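Local coordinates for protein YHDH (Escherichia coli, PDB 1O89) that probably catalyses the NADPH-dependent reduction of acrylyl-CoA to propanoyl-CoA as a homodimer, at residues V172-S177 against D238-K243; V185-K190 against A305-S310; Q194-S199 against R215-D220; P227-V232 against L245-A250. All coordinates share one frame; numbering follows the deposited sequence.

Contact 1: V172-S177 against D238-K243; sequences VVTGAS and DTVGDK
The hydroxyl of Thr174 is gripped twice by the start of segment 238-243. Thr174 OG1 donates to Asp238 OD1 over a very short 2.5 Å, and the same oxygen accepts from the backbone Thr239 N at 3.0 Å with an N-H...O angle of 152°. One buried oxygen thus serves as donor to a carboxylate and acceptor for a peptide. It is brought there by a first torsion that sets OG1 between the backbone N and carbonyl carbon of its own residue (chi1 65°). In the reverse direction Thr239 OG1 donates to Thr174 O at 2.8 Å, coming from above the carbonyl plane, 52° out of it. The two threonines are therefore tied by reciprocal side-chain to backbone bonds. The Asp238 carboxylate also shapes its own turn. OD2 accepts from Gly241 N at 2.8 Å through its syn lone pair, an Asx motif, while OD1 takes a weak bond from Val240 N; with both oxygens engaged, the group is probably held from rotating. In the Rossmann fold of the coenzyme domain, these residues lie just beyond strand 170-173 and at the end of neighbouring strand 233-238. The first chain then turns into the glycine-bearing dinucleotide-binding loop, where Ser177 binds NADP(+). Gly175 brings its CA to 3.3 Å from Thr239 OG1. A CB on this residue would point at Thr239 and run into that hydroxyl, and the positive phi of Gly175 also favours glycine.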
# COMPACT_ATOMS: atom_id res chain seq x y z
N VAL A 172 10.51 2.77 -11.91
CA VAL A 172 11.82 2.79 -11.27
C VAL A 172 12.07 1.52 -10.43
O VAL A 172 11.23 1.12 -9.63
CB VAL A 172 12.03 4.08 -10.42
CG1 VAL A 172 11.11 4.14 -9.19
CG2 VAL A 172 13.49 4.21 -10.01
N VAL A 173 13.22 0.89 -10.64
CA VAL A 173 13.66 -0.25 -9.84
C VAL A 173 14.88 0.16 -9.01
O VAL A 173 15.89 0.57 -9.57
CB VAL A 173 14.02 -1.44 -10.71
CG1 VAL A 173 14.46 -2.62 -9.84
CG2 VAL A 173 12.84 -1.82 -11.61
N THR A 174 14.79 0.05 -7.69
CA THR A 174 15.93 0.37 -6.84
C THR A 174 16.75 -0.90 -6.54
O THR A 174 16.29 -2.03 -6.77
CB THR A 174 15.47 1.08 -5.57
OG1 THR A 174 14.67 0.20 -4.79
CG2 THR A 174 14.54 2.27 -5.89
N GLY A 175 17.99 -0.71 -6.08
CA GLY A 175 18.94 -1.80 -5.89
C GLY A 175 19.00 -2.72 -7.11
O GLY A 175 19.05 -3.94 -7.00
N ALA A 176 19.01 -2.10 -8.29
CA ALA A 176 18.77 -2.80 -9.54
C ALA A 176 19.89 -3.77 -10.00
O ALA A 176 19.67 -4.57 -10.91
CB ALA A 176 18.46 -1.77 -10.65
N SER A 177 21.06 -3.71 -9.38
CA SER A 177 22.13 -4.65 -9.72
C SER A 177 22.09 -5.92 -8.86
O SER A 177 22.77 -6.89 -9.18
CB SER A 177 23.51 -3.98 -9.65
OG SER A 177 23.86 -3.62 -8.32
N ASP A 238 10.93 -1.57 -5.18
CA ASP A 238 12.01 -1.16 -4.28
C ASP A 238 12.58 -2.32 -3.49
O ASP A 238 11.84 -3.10 -2.90
CB ASP A 238 11.50 -0.10 -3.32
CG ASP A 238 12.52 0.25 -2.29
OD1 ASP A 238 13.58 0.83 -2.66
OD2 ASP A 238 12.35 -0.05 -1.09
N THR A 239 13.91 -2.41 -3.48
CA THR A 239 14.64 -3.46 -2.77
C THR A 239 15.47 -2.90 -1.63
O THR A 239 16.13 -3.65 -0.94
CB THR A 239 15.57 -4.24 -3.74
OG1 THR A 239 16.55 -3.36 -4.31
CG2 THR A 239 14.80 -4.78 -4.96
N VAL A 240 15.42 -1.58 -1.40
CA VAL A 240 16.38 -0.92 -0.51
C VAL A 240 15.74 -0.35 0.76
O VAL A 240 16.35 -0.37 1.81
CB VAL A 240 17.31 0.11 -1.26
CG1 VAL A 240 16.73 0.56 -2.57
CG2 VAL A 240 17.72 1.32 -0.38
N GLY A 241 14.53 0.15 0.67
CA GLY A 241 13.85 0.64 1.84
C GLY A 241 14.47 1.94 2.29
O GLY A 241 15.13 2.63 1.51
N ASP A 242 14.23 2.28 3.56
CA ASP A 242 14.89 3.42 4.19
C ASP A 242 14.56 4.71 3.42
O ASP A 242 13.41 4.90 3.03
CB ASP A 242 16.40 3.16 4.30
CG ASP A 242 17.08 4.03 5.34
OD1 ASP A 242 16.69 3.97 6.52
OD2 ASP A 242 18.01 4.80 5.06
N LYS A 243 15.55 5.57 3.20
CA LYS A 243 15.36 6.87 2.55
C LYS A 243 15.10 6.75 1.05
O LYS A 243 14.40 7.59 0.49
CB LYS A 243 16.58 7.78 2.80
CG LYS A 243 16.63 8.37 4.20
CD LYS A 243 18.05 8.79 4.62
CE LYS A 243 18.06 9.57 5.94
NZ LYS A 243 16.70 9.66 6.61

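Contact 2: V185-K190 against A305-S310; sequences VALLHK and ADLPES
Lys190 NZ and Asp306 OD1 form a salt bridge at 2.9 Å. The ammonium meets that oxygen on its anti side, 33° out of the carboxylate plane, and the two side chains cross at about a right angle. Asp306 OD2 has a second partner in Arg302, one turn earlier in its own helix, so a single carboxylate is shared by two cations. A weak hydrogen bond of 3.5 Å from Lys190 NZ to Ala305 O adds to the grip. Lys190 reaches both through CG placed anti to its backbone N (chi1 -175°) and a bend at chi2, which lays the aliphatic part alongside the backbone of Asp306, CG lying 3.3 Å from Asp306 O. Were Asp306 replaced by an alanine, the Lys190 ammonium would be likely to keep only the weak carbonyl bond here, and Arg302 would lose this carboxylate. The apolar part lies further back along helix 179-190. Leu187 CD2 presses on Leu307 CD1 at 3.4 Å, a tight fit, and the same methyl sits 3.7 Å from Asp306 CB. Ala186 CB makes a looser contact with Pro308 CD, 4.4 Å away. Met153 and Val156 of helix 139-161 pack on Leu187 too, and Ile145 on Leu307. Leu307 is the first residue past helix 293-306 to abandon helical backbone angles. The chain leaving that helix is thus packed against the C-terminal turn of helix 179-190, the helix of the first beta-alpha-beta unit of the Rossmann fold.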
# COMPACT_ATOMS: atom_id res chain seq x y z
N VAL A 185 14.11 -5.80 -13.70
CA VAL A 185 14.36 -4.98 -14.87
C VAL A 185 14.04 -5.76 -16.14
O VAL A 185 13.34 -5.25 -17.02
CB VAL A 185 15.82 -4.47 -14.92
CG1 VAL A 185 16.15 -3.85 -16.30
CG2 VAL A 185 16.08 -3.44 -13.82
N ALA A 186 14.53 -7.00 -16.23
CA ALA A 186 14.26 -7.87 -17.39
C ALA A 186 12.78 -8.24 -17.52
O ALA A 186 12.23 -8.18 -18.59
CB ALA A 186 15.14 -9.12 -17.33
N LEU A 187 12.12 -8.58 -16.42
CA LEU A 187 10.69 -8.90 -16.48
C LEU A 187 9.88 -7.73 -17.00
O LEU A 187 9.08 -7.90 -17.91
CB LEU A 187 10.16 -9.31 -15.10
CG LEU A 187 10.59 -10.72 -14.67
CD1 LEU A 187 10.28 -10.91 -13.20
CD2 LEU A 187 9.90 -11.79 -15.54
N LEU A 188 10.10 -6.55 -16.42
CA LEU A 188 9.38 -5.33 -16.80
C LEU A 188 9.65 -4.94 -18.25
O LEU A 188 8.73 -4.63 -19.00
CB LEU A 188 9.78 -4.16 -15.89
CG LEU A 188 9.30 -4.23 -14.44
CD1 LEU A 188 9.96 -3.14 -13.64
CD2 LEU A 188 7.79 -4.09 -14.37
N HIS A 189 10.91 -4.95 -18.64
CA HIS A 189 11.30 -4.69 -20.02
C HIS A 189 10.65 -5.66 -21.01
O HIS A 189 10.18 -5.25 -22.05
CB HIS A 189 12.82 -4.80 -20.17
CG HIS A 189 13.28 -4.62 -21.58
ND1 HIS A 189 13.67 -5.68 -22.37
CD2 HIS A 189 13.39 -3.52 -22.35
CE1 HIS A 189 14.03 -5.23 -23.56
NE2 HIS A 189 13.85 -3.92 -23.58
N LYS A 190 10.65 -6.95 -20.69
CA LYS A 190 9.97 -7.93 -21.53
C LYS A 190 8.49 -7.59 -21.66
O LYS A 190 7.92 -7.71 -22.73
CB LYS A 190 10.15 -9.34 -20.97
CG LYS A 190 9.57 -10.44 -21.88
CD LYS A 190 8.10 -10.76 -21.51
CE LYS A 190 7.47 -11.79 -22.45
NZ LYS A 190 6.07 -12.09 -22.06
N ALA A 305 6.85 -17.76 -18.61
CA ALA A 305 6.32 -17.03 -19.75
C ALA A 305 7.03 -15.70 -20.02
O ALA A 305 7.09 -15.27 -21.17
CB ALA A 305 4.82 -16.81 -19.60
N ASP A 306 7.58 -15.05 -18.99
CA ASP A 306 8.07 -13.67 -19.12
C ASP A 306 9.56 -13.45 -18.97
O ASP A 306 10.05 -12.34 -19.22
CB ASP A 306 7.37 -12.77 -18.10
CG ASP A 306 5.88 -12.73 -18.29
OD1 ASP A 306 5.38 -12.98 -19.42
OD2 ASP A 306 5.14 -12.44 -17.34
N LEU A 307 10.29 -14.46 -18.53
CA LEU A 307 11.74 -14.33 -18.40
C LEU A 307 12.30 -14.59 -19.79
O LEU A 307 11.96 -15.62 -20.38
CB LEU A 307 12.30 -15.33 -17.39
CG LEU A 307 13.22 -14.85 -16.27
CD1 LEU A 307 12.74 -13.59 -15.62
CD2 LEU A 307 13.38 -15.97 -15.25
N PRO A 308 13.12 -13.69 -20.34
CA PRO A 308 13.72 -13.94 -21.66
C PRO A 308 14.69 -15.12 -21.62
O PRO A 308 15.17 -15.49 -20.54
CB PRO A 308 14.48 -12.63 -21.99
CG PRO A 308 14.29 -11.70 -20.84
CD PRO A 308 13.56 -12.41 -19.75
N GLU A 309 14.99 -15.71 -22.78
CA GLU A 309 15.96 -16.81 -22.85
C GLU A 309 17.37 -16.36 -22.45
O GLU A 309 18.10 -17.12 -21.80
CB GLU A 309 15.98 -17.46 -24.24
CG GLU A 309 14.74 -18.29 -24.56
CD GLU A 309 14.33 -19.24 -23.43
OE1 GLU A 309 14.85 -20.38 -23.39
OE2 GLU A 309 13.49 -18.85 -22.59
N SER A 310 17.74 -15.13 -22.82
CA SER A 310 19.05 -14.57 -22.48
C SER A 310 19.30 -14.48 -20.97
O SER A 310 20.45 -14.39 -20.52
CB SER A 310 19.20 -13.17 -23.10
OG SER A 310 18.16 -12.30 -22.68

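Contact 3: Q194-S199 against R215-D220; sequences QVVAVS and RVLPRD
Val196 meets Arg215 and Leu217 on one face of the sheet. Its CB lies 4.0 Å from Arg215 O, and from there the branches part. CG1, anti to the backbone N (chi1 176°), packs at 3.7 Å on Leu217 CG and also lies over one face of the Arg215 guanidinium. CG2 comes closer to that group, 3.6 Å from Arg215 NE. The arginine chain bends at chi3 to reach back over the valine, and its NH2 end is held by a salt bridge to Glu170. Cutting this valine back to an alanine is likely to uncover the guanidinium face and open a gap beside Leu217. Beneath these side chains runs parallel pairing: Ala197 N bonds to Arg215 O, Leu217 N to Ala197 O, and Ser199 N to Leu217 O, all at 3.0 to 3.1 Å. This is the beta-alpha-beta unit of the Rossmann fold, with helix 205-211 linking the strands and 213-218 forming an outermost strand of the six-stranded sheet. On the other face Ala197 CB faces Val216 CG2, with Leu208 of that helix covering both. At the C-terminal ends of the strands sit Ser199 and Arg219, both of which bind NADP(+). Ser199 OG is hydrogen-bonded to Thr204 OG1 and to the backbone O of Arg201, while Val198 CG1 lies 3.9 Å from Arg219 CA.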
# COMPACT_ATOMS: atom_id res chain seq x y z
N GLN A 194 8.82 0.91 -19.62
CA GLN A 194 10.02 1.72 -19.72
C GLN A 194 10.64 1.75 -18.33
O GLN A 194 10.02 2.25 -17.38
CB GLN A 194 9.66 3.14 -20.17
CG GLN A 194 10.85 4.08 -20.27
CD GLN A 194 10.73 5.09 -21.39
OE1 GLN A 194 9.63 5.47 -21.79
NE2 GLN A 194 11.86 5.54 -21.90
N VAL A 195 11.84 1.21 -18.19
CA VAL A 195 12.44 1.00 -16.88
C VAL A 195 13.59 1.96 -16.62
O VAL A 195 14.40 2.23 -17.49
CB VAL A 195 12.95 -0.43 -16.73
CG1 VAL A 195 13.33 -0.72 -15.28
CG2 VAL A 195 11.90 -1.43 -17.23
N VAL A 196 13.62 2.50 -15.40
CA VAL A 196 14.75 3.28 -14.91
C VAL A 196 15.33 2.50 -13.74
O VAL A 196 14.66 2.31 -12.73
CB VAL A 196 14.33 4.69 -14.44
CG1 VAL A 196 15.53 5.43 -13.82
CG2 VAL A 196 13.73 5.48 -15.58
N ALA A 197 16.57 2.03 -13.91
CA ALA A 197 17.30 1.35 -12.86
C ALA A 197 18.05 2.35 -11.99
O ALA A 197 18.71 3.26 -12.50
CB ALA A 197 18.27 0.36 -13.46
N VAL A 198 17.97 2.16 -10.67
CA VAL A 198 18.73 2.94 -9.72
C VAL A 198 19.80 2.03 -9.11
O VAL A 198 19.47 1.07 -8.43
CB VAL A 198 17.83 3.49 -8.59
CG1 VAL A 198 18.65 4.16 -7.50
CG2 VAL A 198 16.78 4.46 -9.16
N SER A 199 21.07 2.34 -9.35
CA SER A 199 22.18 1.58 -8.78
C SER A 199 23.19 2.48 -8.06
O SER A 199 23.52 3.57 -8.55
CB SER A 199 22.90 0.83 -9.89
OG SER A 199 24.11 0.26 -9.41
N ARG A 215 17.35 4.16 -18.67
CA ARG A 215 18.32 5.04 -18.01
C ARG A 215 18.67 4.54 -16.62
O ARG A 215 17.93 3.77 -16.00
CB ARG A 215 17.83 6.50 -17.96
CG ARG A 215 16.34 6.70 -18.28
CD ARG A 215 15.90 8.15 -18.30
NE ARG A 215 14.87 8.43 -17.30
CZ ARG A 215 15.03 9.20 -16.22
NH1 ARG A 215 16.19 9.79 -15.95
NH2 ARG A 215 14.01 9.39 -15.39
N VAL A 216 19.83 4.99 -16.14
CA VAL A 216 20.35 4.57 -14.85
C VAL A 216 20.73 5.78 -13.98
O VAL A 216 21.57 6.59 -14.37
CB VAL A 216 21.58 3.66 -15.02
CG1 VAL A 216 22.12 3.22 -13.64
CG2 VAL A 216 21.25 2.46 -15.92
N LEU A 217 20.12 5.87 -12.81
CA LEU A 217 20.39 6.94 -11.85
C LEU A 217 21.25 6.43 -10.68
O LEU A 217 21.17 5.26 -10.31
CB LEU A 217 19.05 7.47 -11.32
CG LEU A 217 18.01 7.81 -12.40
CD1 LEU A 217 16.74 8.33 -11.78
CD2 LEU A 217 18.57 8.82 -13.39
N PRO A 218 22.09 7.30 -10.10
CA PRO A 218 22.83 6.94 -8.88
C PRO A 218 21.94 6.90 -7.62
O PRO A 218 20.98 7.67 -7.52
CB PRO A 218 23.89 8.04 -8.77
CG PRO A 218 23.35 9.21 -9.54
CD PRO A 218 22.41 8.66 -10.56
N ARG A 219 22.28 6.02 -6.69
CA ARG A 219 21.53 5.89 -5.43
C ARG A 219 21.66 7.13 -4.55
O ARG A 219 20.81 7.36 -3.69
CB ARG A 219 22.00 4.65 -4.65
CG ARG A 219 21.03 4.19 -3.53
CD ARG A 219 21.72 3.83 -2.20
NE ARG A 219 21.71 4.92 -1.22
CZ ARG A 219 22.76 5.70 -0.88
NH1 ARG A 219 23.96 5.55 -1.44
NH2 ARG A 219 22.59 6.65 0.03
N ASP A 220 22.72 7.91 -4.77
CA ASP A 220 23.00 9.12 -4.00
C ASP A 220 21.93 10.21 -4.17
O ASP A 220 21.75 11.03 -3.27
CB ASP A 220 24.38 9.69 -4.37
CG ASP A 220 25.52 8.78 -3.94
OD1 ASP A 220 25.24 7.76 -3.27
OD2 ASP A 220 26.72 8.99 -4.23

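Contact 4: P227-V232 against L245-A250; sequences PLEKQV and LAKVLA
Pro227 O leads off, resting 3.3 Å from Ala250 CB near the end of helix 242-250. Leu228 turns its side chain from that helix and onto Met274 and Pro275 of helix 274-279, yet its CA lies nearest to that of Ala250. Glu229 carries the contact. Its backbone N bonds to Ala250 O at 2.9 Å with an N-H...O angle of 159°, the donor standing above the carbonyl plane, 42° out of it. Its CG, anti to the carbonyl carbon (chi1 -45°), packs at 3.7 Å on Ala250 CB. A bend at chi2 then swings the carboxylate back along the helix, where OE1 meets Lys247 NZ at 2.6 Å in a short salt bridge. The ammonium approaches on the syn side of OE1, tilted somewhat out of the carboxylate plane, and the two side chains cross at about a right angle. OE2 is paired with Arg226, so two cations share this largely buried acid. Glu229 O and Ala250 O come within 3.2 Å of each other. Arg279 NH1 bonds to both, weakly to Ala250 O, which probably eases the repulsion between two acceptors. Gln231 OE1 accepts from Tyr254 N, and Val232 has a backbone hydrogen bond with Gln251. The loop thus lies between strands 213-218 and 233-238 in sequence, across the last turn of helix 242-250 and beside helix 274-279, with Pro227 also touching Phe267 of the second subunit.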
# COMPACT_ATOMS: atom_id res chain seq x y z
N PRO A 227 8.03 15.73 1.58
CA PRO A 227 6.84 14.87 1.60
C PRO A 227 6.26 14.60 0.21
O PRO A 227 5.88 13.46 -0.09
CB PRO A 227 5.84 15.68 2.44
CG PRO A 227 6.67 16.58 3.28
CD PRO A 227 7.90 16.87 2.51
N LEU A 228 6.19 15.64 -0.62
CA LEU A 228 5.80 15.50 -2.02
C LEU A 228 6.84 16.14 -2.94
O LEU A 228 7.25 17.28 -2.73
CB LEU A 228 4.44 16.15 -2.28
CG LEU A 228 3.24 15.59 -1.51
CD1 LEU A 228 1.98 16.40 -1.83
CD2 LEU A 228 3.01 14.11 -1.79
N GLU A 229 7.25 15.39 -3.95
CA GLU A 229 8.13 15.89 -5.01
C GLU A 229 7.43 15.81 -6.35
O GLU A 229 6.33 15.28 -6.44
CB GLU A 229 9.41 15.04 -5.08
CG GLU A 229 10.03 14.75 -3.72
CD GLU A 229 11.53 15.01 -3.70
OE1 GLU A 229 12.26 14.41 -4.51
OE2 GLU A 229 11.96 15.82 -2.85
N LYS A 230 8.06 16.31 -7.41
CA LYS A 230 7.49 16.21 -8.76
C LYS A 230 7.14 14.75 -9.08
O LYS A 230 7.92 13.83 -8.78
CB LYS A 230 8.45 16.75 -9.81
CG LYS A 230 7.85 16.80 -11.21
CD LYS A 230 8.87 17.13 -12.29
CE LYS A 230 8.16 17.37 -13.62
NZ LYS A 230 9.10 17.53 -14.75
N GLN A 231 5.96 14.56 -9.68
CA GLN A 231 5.47 13.24 -10.06
C GLN A 231 6.21 12.72 -11.29
O GLN A 231 6.06 13.27 -12.38
CB GLN A 231 3.97 13.30 -10.39
CG GLN A 231 3.04 13.38 -9.19
CD GLN A 231 1.63 13.78 -9.59
OE1 GLN A 231 0.81 12.94 -9.93
NE2 GLN A 231 1.36 15.08 -9.57
N VAL A 232 7.01 11.66 -11.12
CA VAL A 232 7.74 11.06 -12.25
C VAL A 232 7.50 9.56 -12.48
O VAL A 232 7.63 9.10 -13.61
CB VAL A 232 9.29 11.35 -12.16
CG1 VAL A 232 9.58 12.81 -12.48
CG2 VAL A 232 9.86 11.00 -10.80
N LEU A 245 13.35 4.45 -0.49
CA LEU A 245 11.94 4.13 -0.59
C LEU A 245 11.10 5.39 -0.31
O LEU A 245 10.12 5.63 -0.98
CB LEU A 245 11.56 3.01 0.39
CG LEU A 245 10.06 2.63 0.49
CD1 LEU A 245 9.45 2.29 -0.88
CD2 LEU A 245 9.86 1.46 1.45
N ALA A 246 11.51 6.16 0.69
CA ALA A 246 10.80 7.40 1.04
C ALA A 246 10.80 8.38 -0.15
O ALA A 246 9.77 8.96 -0.48
CB ALA A 246 11.43 8.07 2.30
N LYS A 247 11.94 8.53 -0.81
CA LYS A 247 12.05 9.43 -1.96
C LYS A 247 11.12 8.98 -3.10
O LYS A 247 10.38 9.79 -3.65
CB LYS A 247 13.50 9.49 -2.44
CG LYS A 247 13.75 10.38 -3.66
CD LYS A 247 13.91 11.83 -3.28
CE LYS A 247 14.93 12.52 -4.18
NZ LYS A 247 14.78 13.97 -4.08
N VAL A 248 11.18 7.70 -3.43
CA VAL A 248 10.39 7.12 -4.51
C VAL A 248 8.90 7.34 -4.30
O VAL A 248 8.17 7.62 -5.25
CB VAL A 248 10.67 5.60 -4.64
CG1 VAL A 248 9.63 4.90 -5.54
CG2 VAL A 248 12.08 5.33 -5.15
N LEU A 249 8.45 7.21 -3.06
CA LEU A 249 7.04 7.42 -2.71
C LEU A 249 6.59 8.85 -2.96
O LEU A 249 5.51 9.08 -3.46
CB LEU A 249 6.78 7.05 -1.25
CG LEU A 249 6.64 5.56 -0.95
CD1 LEU A 249 6.81 5.32 0.54
CD2 LEU A 249 5.30 5.01 -1.45
N ALA A 250 7.44 9.82 -2.60
CA ALA A 250 7.14 11.22 -2.82
C ALA A 250 7.18 11.60 -4.31
O ALA A 250 6.66 12.64 -4.71
CB ALA A 250 8.10 12.08 -2.04

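How the contacts relate
Contacts 1 and 3 share the central sheet of the Rossmann domain: their centres are 9 Å apart, and probable hydrogen bonds run from Val198 N to Val173 O at 2.8 Å and from Val173 N to Val196 O at 2.9 Å. Together they hold NADP(+)-binding Ser177, Ser199 and Arg219 at the C-terminal ends of the strands. Contact 2 lies on one face, where Leu188 CD1 packs on Val173 CG2 at 3.8 Å. Contact 4 shares helix 242-250 with contact 1, and Asp238 OD2 sits 3.5 Å from Leu245 CB. Contacts 2 and 4 are the most distant pair, centres about 27 Å apart, with no touch.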